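Local coordinates for dual oxidase maturation factor 1 (Mus musculus, PDB 6WXU), which probably supports the maturation of the dual oxidase DUOX1 and its transport from the endoplasmic reticulum to the plasma membrane, at residues Glu128-Ala131 and Ser137-Glu140; Asn171-Ala176 and Ser229-Cys234; Ser181-Val186 and Gln217-Phe222. One frame throughout, in Å; residues are numbered along the deposited sequence.

Interaction 1: Glu128-Ala131 and Ser137-Glu140; sequences EAFA and SYAE. With MAN (alpha-D-mannopyranose), chain E; NAG (2-acetamido-2-deoxy-beta-D-glucopyranose), chain C.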
loop_
_atom_site.group_PDB
_atom_site.type_symbol
_atom_site.label_atom_id
_atom_site.label_comp_id
_atom_site.label_asym_id
_atom_site.label_seq_id
_atom_site.Cartn_x
_atom_site.Cartn_y
_atom_site.Cartn_z
ATOM N N GLU B 128 1.030 -19.052 8.770
ATOM C CA GLU B 128 1.406 -17.709 8.356
ATOM C C GLU B 128 2.911 -17.510 8.450
ATOM O O GLU B 128 3.561 -18.037 9.350
ATOM C CB GLU B 128 0.705 -16.666 9.221
ATOM C CG GLU B 128 -0.795 -16.793 9.238
ATOM C CD GLU B 128 -1.424 -16.365 7.935
ATOM O OE1 GLU B 128 -0.760 -15.649 7.160
ATOM O OE2 GLU B 128 -2.583 -16.745 7.685
ATOM N N ALA B 129 3.455 -16.711 7.534
ATOM C CA ALA B 129 4.894 -16.506 7.430
ATOM C C ALA B 129 5.228 -15.024 7.476
ATOM O O ALA B 129 4.676 -14.239 6.701
ATOM C CB ALA B 129 5.444 -17.114 6.141
ATOM N N PHE B 130 6.142 -14.652 8.368
ATOM C CA PHE B 130 6.659 -13.293 8.472
ATOM C C PHE B 130 8.171 -13.346 8.324
ATOM O O PHE B 130 8.847 -13.999 9.123
ATOM C CB PHE B 130 6.277 -12.659 9.810
ATOM C CG PHE B 130 4.812 -12.719 10.114
ATOM C CD1 PHE B 130 4.259 -13.846 10.688
ATOM C CD2 PHE B 130 3.993 -11.647 9.840
ATOM C CE1 PHE B 130 2.917 -13.905 10.964
ATOM C CE2 PHE B 130 2.651 -11.703 10.118
ATOM C CZ PHE B 130 2.113 -12.831 10.681
ATOM N N ALA B 131 8.700 -12.656 7.320
ATOM C CA ALA B 131 10.101 -12.773 6.938
ATOM C C ALA B 131 10.889 -11.538 7.349
ATOM O O ALA B 131 10.393 -10.414 7.260
ATOM C CB ALA B 131 10.239 -12.987 5.431
ATOM N N SER B 137 10.802 -6.463 4.974
ATOM C CA SER B 137 10.546 -5.627 6.140
ATOM C C SER B 137 9.512 -6.315 7.011
ATOM O O SER B 137 8.371 -6.506 6.584
ATOM C CB SER B 137 10.054 -4.241 5.730
ATOM O OG SER B 137 8.836 -4.342 5.024
ATOM N N TYR B 138 9.909 -6.686 8.228
ATOM C CA TYR B 138 8.983 -7.355 9.130
ATOM C C TYR B 138 7.859 -6.427 9.566
ATOM O O TYR B 138 6.720 -6.874 9.732
ATOM C CB TYR B 138 9.740 -7.881 10.346
ATOM C CG TYR B 138 8.987 -8.886 11.173
ATOM C CD1 TYR B 138 7.980 -8.490 12.032
ATOM C CD2 TYR B 138 9.297 -10.228 11.110
ATOM C CE1 TYR B 138 7.296 -9.400 12.788
ATOM C CE2 TYR B 138 8.618 -11.148 11.868
ATOM C CZ TYR B 138 7.617 -10.725 12.705
ATOM O OH TYR B 138 6.927 -11.625 13.471
ATOM N N ALA B 139 8.152 -5.139 9.744
ATOM C CA ALA B 139 7.152 -4.212 10.261
ATOM C C ALA B 139 6.014 -4.006 9.272
ATOM O O ALA B 139 4.845 -3.960 9.667
ATOM C CB ALA B 139 7.808 -2.882 10.609
ATOM N N GLU B 140 6.330 -3.878 7.981
ATOM C CA GLU B 140 5.275 -3.704 6.989
ATOM C C GLU B 140 4.439 -4.968 6.848
ATOM O O GLU B 140 3.220 -4.895 6.670
ATOM C CB GLU B 140 5.875 -3.307 5.643
HETATM C C1 MAN E . -4.992 -19.885 3.189
HETATM C C2 MAN E . -6.061 -18.966 3.777
HETATM C C3 MAN E . -5.429 -17.645 4.093
HETATM C C4 MAN E . -4.301 -17.838 5.082
HETATM C C5 MAN E . -3.280 -18.817 4.522
HETATM C C6 MAN E . -2.276 -19.223 5.546
HETATM O O2 MAN E . -6.475 -19.462 5.035
HETATM O O3 MAN E . -6.365 -16.744 4.637
HETATM O O4 MAN E . -3.663 -16.599 5.304
HETATM O O5 MAN E . -3.935 -20.032 4.106
HETATM O O6 MAN E . -2.645 -20.512 5.998
HETATM C C1 NAG C . 5.285 -20.911 5.715
HETATM C C2 NAG C . 5.235 -22.214 4.919
HETATM C C3 NAG C . 5.043 -21.929 3.430
HETATM C C4 NAG C . 3.868 -20.993 3.188
HETATM C C5 NAG C . 4.013 -19.749 4.055
HETATM C C6 NAG C . 2.820 -18.827 3.975
HETATM C C7 NAG C . 6.463 -24.201 5.686
HETATM C C8 NAG C . 7.808 -24.840 5.824
HETATM N N2 NAG C . 6.449 -22.986 5.130
HETATM O O3 NAG C . 4.819 -23.157 2.750
HETATM O O4 NAG C . 3.869 -20.599 1.820
HETATM O O5 NAG C . 4.140 -20.133 5.429
HETATM O O6 NAG C . 1.602 -19.552 4.074
HETATM O O7 NAG C . 5.439 -24.756 6.062
#
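Phe130, on the short edge strand 128-130, meets Tyr138, in the first turn of helix 138-147, through its CB rather than through its ring. Phe130 CB lies 3.5 Å from CE2 of Tyr138 and 3.7 Å from CZ of the same ring, while the phenyl ring stands farther off. The two rings form an oblique pair, centroids 5.9 Å apart and planes inclined at 34°. Tyr138 reaches this position because its CG is anti to the backbone N (chi1 -165°), which carries the ring from the helix back toward the strand. Ala131 adds backbone rather than side chain, its carbonyl O lying 3.9 Å from Tyr138 CA. This is the packed, largely buried half of the contact, and the hydroxyl there is satisfied by a hydrogen bond to the carbonyl O of Ala158 in helix 152-159. The setting is the antiparallel sheet of the predicted extracellular region: strand 128-130 is its outermost strand on one side, bonded through its backbone to strand 108-111, and a short loop returns the chain to the helix. Were Tyr138 an alanine, Phe130 CB would probably lose its aromatic cover and the Ala158 carbonyl its hydroxyl partner. Around Glu128 and Ala129 the neighbours include sugars. Glu128, bent at chi2 (-72°), offers OE2 to O4 of the mannose, which donates a hydrogen bond of 2.6 Å, and Ala129 CB rests 3.4 Å from the ring O5 of an N-acetylglucosamine. Both sugars are also hydrogen-bonded to the backbone of Asn127, so sugars gather beside this part of the chain, while Ser137, just ahead of the helix, is exposed.

Interaction 2: Asn171-Ala176 and Ser229-Cys234; sequences NQYRLA and SLISPC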
loop_
_atom_site.group_PDB
_atom_site.type_symbol
_atom_site.label_atom_id
_atom_site.label_comp_id
_atom_site.label_asym_id
_atom_site.label_seq_id
_atom_site.Cartn_x
_atom_site.Cartn_y
_atom_site.Cartn_z
ATOM N N ASN B 171 16.719 -8.211 16.047
ATOM C CA ASN B 171 18.101 -8.031 15.612
ATOM C C ASN B 171 18.887 -9.328 15.717
ATOM O O ASN B 171 19.622 -9.700 14.795
ATOM C CB ASN B 171 18.771 -6.936 16.437
ATOM C CG ASN B 171 18.334 -5.551 16.028
ATOM O OD1 ASN B 171 17.469 -5.388 15.172
ATOM N ND2 ASN B 171 18.929 -4.540 16.643
ATOM N N GLN B 172 18.744 -10.031 16.838
ATOM C CA GLN B 172 19.509 -11.253 17.050
ATOM C C GLN B 172 19.161 -12.307 16.010
ATOM O O GLN B 172 20.048 -12.860 15.350
ATOM C CB GLN B 172 19.253 -11.782 18.455
ATOM C CG GLN B 172 20.174 -12.903 18.873
ATOM C CD GLN B 172 21.537 -12.405 19.305
ATOM O OE1 GLN B 172 21.777 -11.201 19.377
ATOM N NE2 GLN B 172 22.436 -13.333 19.601
ATOM N N TYR B 173 17.871 -12.602 15.851
ATOM C CA TYR B 173 17.484 -13.615 14.878
ATOM C C TYR B 173 17.834 -13.193 13.462
ATOM O O TYR B 173 18.229 -14.033 12.648
ATOM C CB TYR B 173 15.997 -13.926 15.002
ATOM C CG TYR B 173 15.695 -14.943 16.070
ATOM C CD1 TYR B 173 15.709 -16.295 15.785
ATOM C CD2 TYR B 173 15.408 -14.554 17.365
ATOM C CE1 TYR B 173 15.438 -17.227 16.755
ATOM C CE2 TYR B 173 15.139 -15.478 18.339
ATOM C CZ TYR B 173 15.154 -16.812 18.030
ATOM O OH TYR B 173 14.884 -17.739 19.003
ATOM N N ARG B 174 17.745 -11.902 13.156
ATOM C CA ARG B 174 18.058 -11.440 11.811
ATOM C C ARG B 174 19.530 -11.650 11.482
ATOM O O ARG B 174 19.867 -12.217 10.437
ATOM C CB ARG B 174 17.681 -9.971 11.667
ATOM C CG ARG B 174 17.729 -9.475 10.255
ATOM C CD ARG B 174 17.623 -7.976 10.206
ATOM N NE ARG B 174 17.335 -7.517 8.855
ATOM C CZ ARG B 174 17.361 -6.246 8.479
ATOM N NH1 ARG B 174 17.670 -5.302 9.355
ATOM N NH2 ARG B 174 17.082 -5.918 7.226
ATOM N N LEU B 175 20.424 -11.201 12.364
ATOM C CA LEU B 175 21.851 -11.339 12.099
ATOM C C LEU B 175 22.276 -12.802 12.079
ATOM O O LEU B 175 23.029 -13.225 11.191
ATOM C CB LEU B 175 22.655 -10.565 13.139
ATOM C CG LEU B 175 22.977 -9.104 12.829
ATOM C CD1 LEU B 175 23.618 -8.995 11.463
ATOM C CD2 LEU B 175 21.746 -8.223 12.902
ATOM N N ALA B 176 21.807 -13.589 13.048
ATOM C CA ALA B 176 22.190 -14.993 13.100
ATOM C C ALA B 176 21.712 -15.741 11.865
ATOM O O ALA B 176 22.457 -16.543 11.291
ATOM C CB ALA B 176 21.639 -15.637 14.366
ATOM N N SER B 229 19.918 -18.571 23.787
ATOM C CA SER B 229 20.066 -17.905 25.071
ATOM C C SER B 229 19.269 -16.613 25.162
ATOM O O SER B 229 19.426 -15.871 26.136
ATOM C CB SER B 229 21.544 -17.624 25.343
ATOM O OG SER B 229 22.111 -16.845 24.304
ATOM N N LEU B 230 18.423 -16.329 24.182
ATOM C CA LEU B 230 17.686 -15.075 24.132
ATOM C C LEU B 230 16.178 -15.254 24.175
ATOM O O LEU B 230 15.492 -14.481 24.846
ATOM C CB LEU B 230 18.066 -14.300 22.870
ATOM C CG LEU B 230 17.525 -12.875 22.823
ATOM C CD1 LEU B 230 18.299 -11.968 23.763
ATOM C CD2 LEU B 230 17.582 -12.362 21.416
ATOM N N ILE B 231 15.636 -16.247 23.466
ATOM C CA ILE B 231 14.196 -16.489 23.501
ATOM C C ILE B 231 13.776 -17.279 24.727
ATOM O O ILE B 231 12.575 -17.463 24.956
ATOM C CB ILE B 231 13.741 -17.223 22.227
ATOM C CG1 ILE B 231 12.251 -16.989 21.973
ATOM C CG2 ILE B 231 14.046 -18.706 22.334
ATOM C CD1 ILE B 231 11.726 -17.658 20.734
ATOM N N SER B 232 14.733 -17.745 25.530
ATOM C CA SER B 232 14.374 -18.518 26.717
ATOM C C SER B 232 13.663 -17.676 27.768
ATOM O O SER B 232 12.617 -18.119 28.275
ATOM C CB SER B 232 15.618 -19.206 27.284
ATOM O OG SER B 232 15.296 -19.968 28.431
ATOM N N PRO B 233 14.141 -16.482 28.146
ATOM C CA PRO B 233 13.441 -15.732 29.199
ATOM C C PRO B 233 12.173 -15.033 28.742
ATOM O O PRO B 233 11.323 -14.738 29.591
ATOM C CB PRO B 233 14.490 -14.711 29.654
ATOM C CG PRO B 233 15.306 -14.481 28.454
ATOM C CD PRO B 233 15.397 -15.810 27.765
ATOM N N CYS B 234 12.005 -14.761 27.456
ATOM C CA CYS B 234 10.838 -14.004 27.015
ATOM C C CYS B 234 9.592 -14.878 27.063
ATOM O O CYS B 234 9.599 -15.989 26.523
ATOM C CB CYS B 234 11.053 -13.458 25.613
ATOM S SG CYS B 234 12.332 -12.189 25.566
#
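Leu230 and Ile231 reach from the short, weakly bonded helix at about 228-231 to two successive residues of helix 170-199, Gln172 and Tyr173. One methyl of the leucine, CD2, carries the first pair: it lies 3.4 Å from Gln172 CB and 3.7 Å from Gln172 CG, so it touches the aliphatic root of the glutamine and not its amide. Beside it, the Tyr173 hydroxyl end runs into the branched side chain of Ile231 roughly at right angles. Tyr173 OH lies 3.5 Å from Ile231 CB and 3.6 Å from each of the methyls CG2 and CD1, so the phenol oxygen sits over the fork of the isoleucine. The contact is van der Waals packing, with the Tyr173 hydroxyl against Ile231 and the Leu230 methyl against Gln172.

Further out, the bend of Gln172 at chi2 (79°) turns its amide aside from Leu230, and NE2 is hydrogen-bonded to the carbonyl O of Met226, just beyond helix 203-224. Leu169 touches both Leu230 and Ile231, and Ile103 packs on Tyr173 and Ile231 alike, bringing strand 94-103 of the sheet against this pair. A few residues past Ile231, Cys234 forms a disulfide with Cys167, which lies just before helix 170-199. The arrangement is that of a loop, predicted to be extracellular, that is tied by the disulfide and packs on the start of a long helix whose later part is predicted to span the membrane.

Interaction 3: Ser181-Val186 and Gln217-Phe222; sequences SAMLWV and QLLALF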
loop_
_atom_site.group_PDB
_atom_site.type_symbol
_atom_site.label_atom_id
_atom_site.label_comp_id
_atom_site.label_asym_id
_atom_site.label_seq_id
_atom_site.Cartn_x
_atom_site.Cartn_y
_atom_site.Cartn_z
ATOM N N SER B 181 22.893 -18.462 6.850
ATOM C CA SER B 181 22.566 -18.686 5.448
ATOM C C SER B 181 23.782 -18.478 4.556
ATOM O O SER B 181 23.979 -19.215 3.582
ATOM C CB SER B 181 21.432 -17.761 5.026
ATOM O OG SER B 181 21.130 -17.931 3.657
ATOM N N ALA B 182 24.607 -17.475 4.868
ATOM C CA ALA B 182 25.828 -17.265 4.099
ATOM C C ALA B 182 26.765 -18.462 4.203
ATOM O O ALA B 182 27.318 -18.919 3.193
ATOM C CB ALA B 182 26.528 -15.995 4.571
ATOM N N MET B 183 26.960 -18.983 5.416
ATOM C CA MET B 183 27.807 -20.159 5.581
ATOM C C MET B 183 27.264 -21.350 4.804
ATOM O O MET B 183 28.034 -22.129 4.232
ATOM C CB MET B 183 27.940 -20.512 7.060
ATOM C CG MET B 183 28.677 -19.483 7.892
ATOM S SD MET B 183 30.392 -19.276 7.406
ATOM C CE MET B 183 30.310 -17.718 6.536
ATOM N N LEU B 184 25.941 -21.511 4.770
ATOM C CA LEU B 184 25.374 -22.635 4.030
ATOM C C LEU B 184 25.591 -22.482 2.529
ATOM O O LEU B 184 25.831 -23.473 1.830
ATOM C CB LEU B 184 23.890 -22.785 4.350
ATOM C CG LEU B 184 23.567 -23.410 5.703
ATOM C CD1 LEU B 184 22.078 -23.548 5.868
ATOM C CD2 LEU B 184 24.236 -24.754 5.816
ATOM N N TRP B 185 25.516 -21.256 2.010
ATOM C CA TRP B 185 25.803 -21.062 0.593
ATOM C C TRP B 185 27.259 -21.377 0.277
ATOM O O TRP B 185 27.563 -21.967 -0.767
ATOM C CB TRP B 185 25.463 -19.640 0.162
ATOM C CG TRP B 185 24.014 -19.419 -0.098
ATOM C CD1 TRP B 185 23.216 -18.484 0.481
ATOM C CD2 TRP B 185 23.182 -20.150 -1.004
ATOM N NE1 TRP B 185 21.939 -18.582 -0.008
ATOM C CE2 TRP B 185 21.893 -19.600 -0.922
ATOM C CE3 TRP B 185 23.402 -21.217 -1.878
ATOM C CZ2 TRP B 185 20.831 -20.077 -1.678
ATOM C CZ3 TRP B 185 22.349 -21.688 -2.624
ATOM C CH2 TRP B 185 21.080 -21.121 -2.521
ATOM N N VAL B 186 28.173 -20.996 1.167
ATOM C CA VAL B 186 29.580 -21.319 0.948
ATOM C C VAL B 186 29.790 -22.829 0.968
ATOM O O VAL B 186 30.575 -23.372 0.183
ATOM C CB VAL B 186 30.462 -20.603 1.985
ATOM C CG1 VAL B 186 31.894 -21.028 1.830
ATOM C CG2 VAL B 186 30.353 -19.105 1.818
ATOM N N GLN B 217 29.133 -26.180 7.305
ATOM C CA GLN B 217 27.876 -26.553 7.944
ATOM C C GLN B 217 27.973 -26.404 9.456
ATOM O O GLN B 217 27.059 -25.873 10.100
ATOM C CB GLN B 217 27.498 -27.982 7.570
ATOM C CG GLN B 217 27.306 -28.197 6.090
ATOM C CD GLN B 217 26.945 -29.624 5.762
ATOM O OE1 GLN B 217 26.441 -30.357 6.609
ATOM N NE2 GLN B 217 27.207 -30.030 4.532
ATOM N N LEU B 218 29.080 -26.862 10.043
ATOM C CA LEU B 218 29.247 -26.693 11.482
ATOM C C LEU B 218 29.348 -25.223 11.868
ATOM O O LEU B 218 28.917 -24.835 12.960
ATOM C CB LEU B 218 30.471 -27.462 11.964
ATOM C CG LEU B 218 30.380 -28.980 11.817
ATOM C CD1 LEU B 218 31.485 -29.650 12.598
ATOM C CD2 LEU B 218 29.027 -29.482 12.270
ATOM N N LEU B 219 29.899 -24.385 10.992
ATOM C CA LEU B 219 29.925 -22.955 11.278
ATOM C C LEU B 219 28.523 -22.359 11.246
ATOM O O LEU B 219 28.210 -21.461 12.034
ATOM C CB LEU B 219 30.834 -22.235 10.289
ATOM C CG LEU B 219 32.049 -21.542 10.896
ATOM C CD1 LEU B 219 32.940 -22.552 11.590
ATOM C CD2 LEU B 219 32.810 -20.804 9.818
ATOM N N ALA B 220 27.671 -22.831 10.335
ATOM C CA ALA B 220 26.280 -22.385 10.339
ATOM C C ALA B 220 25.588 -22.764 11.640
ATOM O O ALA B 220 24.805 -21.980 12.190
ATOM C CB ALA B 220 25.532 -22.969 9.147
ATOM N N LEU B 221 25.860 -23.968 12.147
ATOM C CA LEU B 221 25.315 -24.352 13.444
ATOM C C LEU B 221 25.793 -23.414 14.542
ATOM O O LEU B 221 25.009 -23.006 15.405
ATOM C CB LEU B 221 25.701 -25.786 13.788
ATOM C CG LEU B 221 25.043 -26.901 12.992
ATOM C CD1 LEU B 221 25.130 -28.172 13.791
ATOM C CD2 LEU B 221 23.612 -26.553 12.689
ATOM N N PHE B 222 27.083 -23.076 14.534
ATOM C CA PHE B 222 27.611 -22.169 15.547
ATOM C C PHE B 222 26.938 -20.806 15.480
ATOM O O PHE B 222 26.660 -20.193 16.515
ATOM C CB PHE B 222 29.121 -22.018 15.389
ATOM C CG PHE B 222 29.684 -20.841 16.124
ATOM C CD1 PHE B 222 29.893 -20.899 17.489
ATOM C CD2 PHE B 222 30.001 -19.672 15.452
ATOM C CE1 PHE B 222 30.406 -19.817 18.167
ATOM C CE2 PHE B 222 30.512 -18.588 16.129
ATOM C CZ PHE B 222 30.715 -18.662 17.486
#
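Two consecutive helices, 170-199 and 203-224, form an antiparallel helical hairpin, whose second arm and the later part of whose first are predicted to span the membrane. The segments 181-186 and 217-222 run side by side, their axes 8.1 Å apart and their directions at 175°. The small side chain of Ala220, which faces the partner helix, is consistent with so close an approach: its CA lies 5.5 Å from Met183 CA. Ala220 CB meets two neighbours of that helix. It is 4.0 Å from Met183 CB, and Leu184 comes to it from a direction roughly at right angles to this, with CG and CD2 both 4.0 Å away from the same methyl.

Met183 does more than flank the alanine. Its chain, with CG anti to the carbonyl carbon, bends at both chi2 (-64°) and chi3, and SD is brought within 3.7 Å of Leu219 CD2, the two side chains meeting at a slant. The Leu219 end of the interface is on the surface, whereas Leu184 and Ala220 are buried, so the packing passes from an inner pair to an outer one across the width of the hairpin. All of these contacts are apolar.

Phe216 and Phe223, one turn to either side of the central residues on helix 203-224, also touch Met183. On the inner side, Leu184 packs on Val70 and Asn71 of helix 50-72 as well as on Trp76 and Leu105 in loops, while Leu218 and Leu221 lean on helix 249-273, so the hairpin packs against both of these helices of the bundle.

In the fold
Interactions 2 and 3 share helix 170-199 and lie about 18 Å apart between centres, with nearest atoms about 5 Å apart. Along the chain, interaction 1 is complete before helix 170-199 starts; segments 171-176 and 181-186 then follow one another, and their partners return in reverse order, 217-222 before 229-234, so that interaction 3 is enclosed by interaction 2. Interaction 1 belongs to the edge of the sheet, its centre about 16 Å from that of interaction 2 and about 23 Å from that of interaction 3. Together they run from a strand that carries sugar contacts, through a disulfide-linked loop, to the helical bundle, so helix 170-199 probably links the extracellular region to the membrane part.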